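GGDEF family protein (Caulobacter vibrioides, PDB 3U2A) is a GGDEF family protein whose modelled part folds as a PdeA-like PAS domain, a kind of small module widely used for sensing and protein interaction. Local coordinates at residues 22-27 / 110-115; 60-65 / 88-93. All blocks are in the same frame, centred on the assembly; numbering follows the deposited sequence.

How the contacts relate
From the N terminus, helix 12-22 runs into strand 25-30, and contact 1 pairs the start of that strand with the last strand, 109-113. It thus closes a loop of 82 residues that spans most of the domain. Contact 2 is nested inside this loop: the end of helix 56-62 and the residues after it meet the 88-93 segment, which follows strand 83-86, closing a shorter loop of 22 residues that includes helix 68-75. Contact 1 joins two neighbouring central strands of the antiparallel sheet, whereas contact 2 ties a helix end to a loop near the periphery. Their centres lie about 16 Å apart, and they do not touch.

Contact 1: 22-27 / 110-115; sequences ADVALW and AGVVAP
Strand residues Ala25 to Trp27 pair with Gly111 to Val113 in the centre of the antiparallel PAS sheet, joining the first and last strands of the domain. Four backbone bonds hold the ladder. Ala25 and Val113 exchange a reciprocal pair, with Ala25 N to Val113 O at 3.0 Å, and Trp27 and Gly111 form a second such pair, with Gly111 N to Trp27 O at 2.9 Å. Leu26 and Val112 are the non-hydrogen-bonded pair between them.

Apolar contacts line both sides of the sheet. In the conformer given for Val112, Leu26 CD2 lies 3.5 Å from Val112 CG2, on the face where the second subunit packs: Trp10 of that subunit touches Leu26, and its Ala22 touches Val112. The other face carries Ala25 CB, 3.6 Å from Val113 CG1, and the indole of Trp27. Beyond the ladder, where Asp23 ends helix 12-22 as the C-prime residue of a Schellman motif, the Pro115 ring lies beside it, with Pro115 CD 3.0 Å from Asp23 O. That buried carbonyl oxygen has no hydrogen-bonding partner in the model.

The aromatic contact is made by the Trp27 indole. With Trp27 CG between the backbone N and the carbonyl carbon (chi1 58°), the ring folds across onto the neighbouring strand and lays one face over the backbone of Ala110 and Gly111. Gly111 CA makes a CH-pi contact 3.9 Å from the centroid of the five-membered ring of Trp27; lacking a side chain, Gly111 lets the indole lie close to the main chain. Trp98 meets the ring from within the same chain. At the indole edge, Trp27 NE1 donates a weak, bent bond to the in-plane Val112 O, 3.0 Å away with an N-H...O angle of 147°.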
loop_
_atom_site.group_PDB
_atom_site.type_symbol
_atom_site.label_atom_id
_atom_site.label_comp_id
_atom_site.label_asym_id
_atom_site.label_seq_id
_atom_site.Cartn_x
_atom_site.Cartn_y
_atom_site.Cartn_z
ATOM N N ALA A 22 3.209 6.979 -2.223
ATOM C CA ALA A 22 3.278 5.748 -2.998
ATOM C C ALA A 22 2.311 5.737 -4.189
ATOM O O ALA A 22 2.479 4.938 -5.105
ATOM C CB ALA A 22 3.018 4.566 -2.090
ATOM N N ASP A 23 1.322 6.639 -4.178
ATOM C CA ASP A 23 0.243 6.688 -5.181
ATOM C C ASP A 23 -0.617 5.428 -5.115
ATOM O O ASP A 23 -0.933 4.823 -6.135
ATOM C CB ASP A 23 0.800 6.879 -6.594
ATOM C CG ASP A 23 -0.233 7.428 -7.559
ATOM O OD1 ASP A 23 -1.134 8.160 -7.095
ATOM O OD2 ASP A 23 -0.141 7.130 -8.777
ATOM N N VAL A 24 -0.968 5.043 -3.892
ATOM C CA VAL A 24 -1.692 3.805 -3.592
ATOM C C VAL A 24 -2.954 4.148 -2.772
ATOM O O VAL A 24 -2.981 5.179 -2.076
ATOM C CB VAL A 24 -0.731 2.838 -2.807
ATOM C CG1 VAL A 24 -1.473 1.828 -1.913
ATOM C CG2 VAL A 24 0.229 2.139 -3.763
ATOM N N ALA A 25 -3.970 3.289 -2.819
ATOM C CA ALA A 25 -5.118 3.429 -1.928
ATOM C C ALA A 25 -5.412 2.101 -1.223
ATOM O O ALA A 25 -5.007 1.026 -1.686
ATOM C CB ALA A 25 -6.357 3.935 -2.672
ATOM N N LEU A 26 -6.089 2.185 -0.084
ATOM C CA LEU A 26 -6.531 0.995 0.619
ATOM C C LEU A 26 -8.029 0.828 0.386
ATOM O O LEU A 26 -8.743 1.807 0.211
ATOM C CB LEU A 26 -6.224 1.128 2.108
ATOM C CG LEU A 26 -4.764 1.421 2.499
ATOM C CD1 LEU A 26 -4.618 1.589 4.012
ATOM C CD2 LEU A 26 -3.828 0.318 1.978
ATOM N N TRP A 27 -8.493 -0.413 0.376
ATOM C CA TRP A 27 -9.910 -0.696 0.159
ATOM C C TRP A 27 -10.391 -1.788 1.100
ATOM O O TRP A 27 -9.617 -2.687 1.497
ATOM C CB TRP A 27 -10.195 -1.071 -1.310
ATOM C CG TRP A 27 -9.421 -2.283 -1.821
ATOM C CD1 TRP A 27 -8.192 -2.278 -2.408
ATOM C CD2 TRP A 27 -9.846 -3.654 -1.789
ATOM N NE1 TRP A 27 -7.815 -3.566 -2.737
ATOM C CE2 TRP A 27 -8.815 -4.428 -2.380
ATOM C CE3 TRP A 27 -10.998 -4.306 -1.325
ATOM C CZ2 TRP A 27 -8.896 -5.824 -2.510
ATOM C CZ3 TRP A 27 -11.085 -5.698 -1.458
ATOM C CH2 TRP A 27 -10.037 -6.443 -2.041
ATOM N N ALA A 110 -10.281 -7.085 1.895
ATOM C CA ALA A 110 -9.550 -5.821 2.019
ATOM C C ALA A 110 -8.236 -5.912 1.264
ATOM O O ALA A 110 -7.758 -7.005 0.982
ATOM C CB ALA A 110 -9.298 -5.506 3.502
ATOM N N GLY A 111 -7.624 -4.770 0.965
ATOM C CA GLY A 111 -6.331 -4.798 0.323
ATOM C C GLY A 111 -5.868 -3.449 -0.159
ATOM O O GLY A 111 -6.294 -2.404 0.358
ATOM N N VAL A 112 -4.976 -3.502 -1.144
ATOM C CA VAL A 112 -4.388 -2.307 -1.753
ATOM C C VAL A 112 -4.780 -2.192 -3.223
ATOM O O VAL A 112 -5.077 -3.199 -3.891
ATOM C CB VAL A 112 -2.832 -2.300 -1.598
ATOM C CG1 VAL A 112 -2.177 -1.206 -2.446
ATOM C CG2 VAL A 112 -2.458 -2.097 -0.146
ATOM N N VAL A 113 -4.803 -0.966 -3.722
ATOM C CA VAL A 113 -4.943 -0.735 -5.146
ATOM C C VAL A 113 -3.817 0.210 -5.557
ATOM O O VAL A 113 -3.515 1.201 -4.865
ATOM C CB VAL A 113 -6.362 -0.244 -5.555
ATOM C CG1 VAL A 113 -6.795 0.960 -4.733
ATOM C CG2 VAL A 113 -6.413 0.071 -7.033
ATOM N N ALA A 114 -3.165 -0.145 -6.655
ATOM C CA ALA A 114 -1.948 0.528 -7.074
ATOM C C ALA A 114 -1.957 0.758 -8.568
ATOM O O ALA A 114 -2.572 -0.007 -9.301
ATOM C CB ALA A 114 -0.746 -0.303 -6.680
ATOM N N PRO A 115 -1.259 1.806 -9.031
ATOM C CA PRO A 115 -1.172 2.010 -10.483
ATOM C C PRO A 115 -0.199 1.021 -11.085
ATOM O O PRO A 115 0.885 0.807 -10.542
ATOM C CB PRO A 115 -0.634 3.437 -10.619
ATOM C CG PRO A 115 -0.071 3.792 -9.317
ATOM C CD PRO A 115 -0.476 2.796 -8.275
#

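Contact 2: 60-65 / 88-93; sequences RALALP and FRVRGG
Bent at chi2 (-60°), the Arg91 side chain turns back along the end of helix 56-62, while Leu62 holds CG anti to its backbone N (chi1 -164°); the two side chains lie alongside, heading opposite ways. Their aliphatic parts meet where Leu62 CD1 lies 3.9 Å from Arg91 CG, and Leu62 CG also rests near Val90 CB.

The Arg91 side chain spans two carbonyls at the helix end. Its NE donates to Ala63 O at 3.1 Å, a bond that reaches the oxygen from above the carbonyl plane, and its NH2 makes a weak bond to Ala61 O. The CG-CD edge of Pro65 comes loosely over one face of the guanidinium. Arg68 also reaches Ala61 O through a weak bond, and its NH2 comes near that of Arg91, so two like charges share this helix end.

Two main-chain bonds flank the single bridge of Ala63 with Val90. Arg91 N donates to Leu62 O at 2.9 Å, and Leu64 N donates to Arg89 O at 3.0 Å with an N-H...O angle of 168°. Leu64 CD2 sits over one guanidinium face of Arg89, 3.7 Å from Arg89 NE, while the charged end of Arg89 forms a salt bridge with Asp67. Inward, Ala63 CB touches Phe88 CD2 at 4.1 Å, and the Phe88 ring stacks on Trp98.

In this arrangement the C-terminal end of helix 56-62 is fastened by backbone pairing to the loop after strand 83-86, beside the antiparallel sheet of a PAS fold.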
loop_
_atom_site.group_PDB
_atom_site.type_symbol
_atom_site.label_atom_id
_atom_site.label_comp_id
_atom_site.label_asym_id
_atom_site.label_seq_id
_atom_site.Cartn_x
_atom_site.Cartn_y
_atom_site.Cartn_z
ATOM N N ARG A 60 -18.822 -0.970 -10.469
ATOM C CA ARG A 60 -18.917 -1.582 -11.814
ATOM C C ARG A 60 -19.067 -0.533 -12.911
ATOM O O ARG A 60 -18.472 -0.662 -13.990
ATOM C CB ARG A 60 -20.084 -2.545 -11.888
ATOM C CG ARG A 60 -19.961 -3.738 -10.988
ATOM C CD ARG A 60 -21.188 -4.609 -11.119
ATOM N NE ARG A 60 -21.170 -5.681 -10.131
ATOM C CZ ARG A 60 -22.014 -5.776 -9.108
ATOM N NH1 ARG A 60 -22.977 -4.878 -8.937
ATOM N NH2 ARG A 60 -21.903 -6.789 -8.263
ATOM N N ALA A 61 -19.846 0.511 -12.622
ATOM C CA ALA A 61 -20.141 1.570 -13.584
ATOM C C ALA A 61 -18.906 2.397 -13.946
ATOM O O ALA A 61 -18.820 2.940 -15.041
ATOM C CB ALA A 61 -21.259 2.474 -13.058
ATOM N N LEU A 62 -17.947 2.475 -13.032
ATOM C CA LEU A 62 -16.738 3.246 -13.259
ATOM C C LEU A 62 -15.690 2.484 -14.075
ATOM O O LEU A 62 -14.872 3.101 -14.748
ATOM C CB LEU A 62 -16.141 3.734 -11.928
ATOM C CG LEU A 62 -15.103 4.868 -12.043
ATOM C CD1 LEU A 62 -15.723 6.158 -12.574
ATOM C CD2 LEU A 62 -14.412 5.114 -10.719
ATOM N N ALA A 63 -15.704 1.155 -14.004
ATOM C CA ALA A 63 -14.833 0.329 -14.836
ATOM C C ALA A 63 -15.098 0.610 -16.320
ATOM O O ALA A 63 -16.238 0.889 -16.701
ATOM C CB ALA A 63 -15.052 -1.142 -14.535
ATOM N N LEU A 64 -14.054 0.567 -17.147
ATOM C CA LEU A 64 -14.273 0.515 -18.594
ATOM C C LEU A 64 -15.175 -0.695 -18.870
ATOM O O LEU A 64 -14.988 -1.750 -18.264
ATOM C CB LEU A 64 -12.953 0.414 -19.363
ATOM C CG LEU A 64 -12.469 1.639 -20.140
ATOM C CD1 LEU A 64 -12.629 2.948 -19.361
ATOM C CD2 LEU A 64 -11.032 1.442 -20.614
ATOM N N PRO A 65 -16.195 -0.529 -19.738
ATOM C CA PRO A 65 -17.150 -1.617 -19.936
ATOM C C PRO A 65 -16.481 -2.951 -20.283
ATOM O O PRO A 65 -16.874 -3.978 -19.734
ATOM C CB PRO A 65 -18.019 -1.109 -21.078
ATOM C CG PRO A 65 -18.012 0.386 -20.902
ATOM C CD PRO A 65 -16.605 0.695 -20.461
ATOM N N PHE A 88 -7.719 -3.758 -13.878
ATOM C CA PHE A 88 -8.670 -3.196 -14.835
ATOM C C PHE A 88 -8.522 -1.691 -14.914
ATOM O O PHE A 88 -7.894 -1.071 -14.043
ATOM C CB PHE A 88 -10.124 -3.576 -14.494
ATOM C CG PHE A 88 -10.615 -3.064 -13.153
ATOM C CD1 PHE A 88 -10.396 -3.803 -11.985
ATOM C CD2 PHE A 88 -11.335 -1.881 -13.068
ATOM C CE1 PHE A 88 -10.863 -3.350 -10.750
ATOM C CE2 PHE A 88 -11.803 -1.413 -11.826
ATOM C CZ PHE A 88 -11.562 -2.154 -10.677
ATOM N N ARG A 89 -9.099 -1.110 -15.965
ATOM C CA ARG A 89 -9.046 0.328 -16.163
ATOM C C ARG A 89 -10.366 0.914 -15.723
ATOM O O ARG A 89 -11.392 0.249 -15.820
ATOM C CB ARG A 89 -8.817 0.655 -17.631
ATOM C CG ARG A 89 -7.495 0.169 -18.173
ATOM C CD ARG A 89 -7.509 0.097 -19.691
ATOM N NE ARG A 89 -8.336 -1.001 -20.189
ATOM C CZ ARG A 89 -8.481 -1.319 -21.467
ATOM N NH1 ARG A 89 -7.852 -0.626 -22.403
ATOM N NH2 ARG A 89 -9.257 -2.334 -21.810
ATOM N N VAL A 90 -10.331 2.152 -15.235
ATOM C CA VAL A 90 -11.555 2.906 -14.966
ATOM C C VAL A 90 -11.645 4.054 -15.959
ATOM O O VAL A 90 -10.671 4.339 -16.665
ATOM C CB VAL A 90 -11.628 3.448 -13.507
ATOM C CG1 VAL A 90 -11.812 2.295 -12.519
ATOM C CG2 VAL A 90 -10.382 4.282 -13.167
ATOM N N ARG A 91 -12.808 4.706 -16.020
ATOM C CA ARG A 91 -13.002 5.883 -16.880
ATOM C C ARG A 91 -11.875 6.881 -16.643
ATOM O O ARG A 91 -11.533 7.175 -15.496
ATOM C CB ARG A 91 -14.356 6.557 -16.609
ATOM C CG ARG A 91 -15.564 5.619 -16.444
ATOM C CD ARG A 91 -15.838 4.745 -17.665
ATOM N NE ARG A 91 -16.971 3.839 -17.454
ATOM C CZ ARG A 91 -18.114 3.885 -18.130
ATOM N NH1 ARG A 91 -18.296 4.784 -19.090
ATOM N NH2 ARG A 91 -19.079 3.024 -17.858
ATOM N N GLY A 92 -11.287 7.386 -17.724
ATOM C CA GLY A 92 -10.080 8.208 -17.633
ATOM C C GLY A 92 -8.905 7.451 -18.227
ATOM O O GLY A 92 -7.988 8.049 -18.796
ATOM N N GLY A 93 -8.933 6.128 -18.079
ATOM C CA GLY A 93 -8.000 5.246 -18.772
ATOM C C GLY A 93 -6.938 4.515 -17.965
ATOM O O GLY A 93 -6.310 3.594 -18.495
#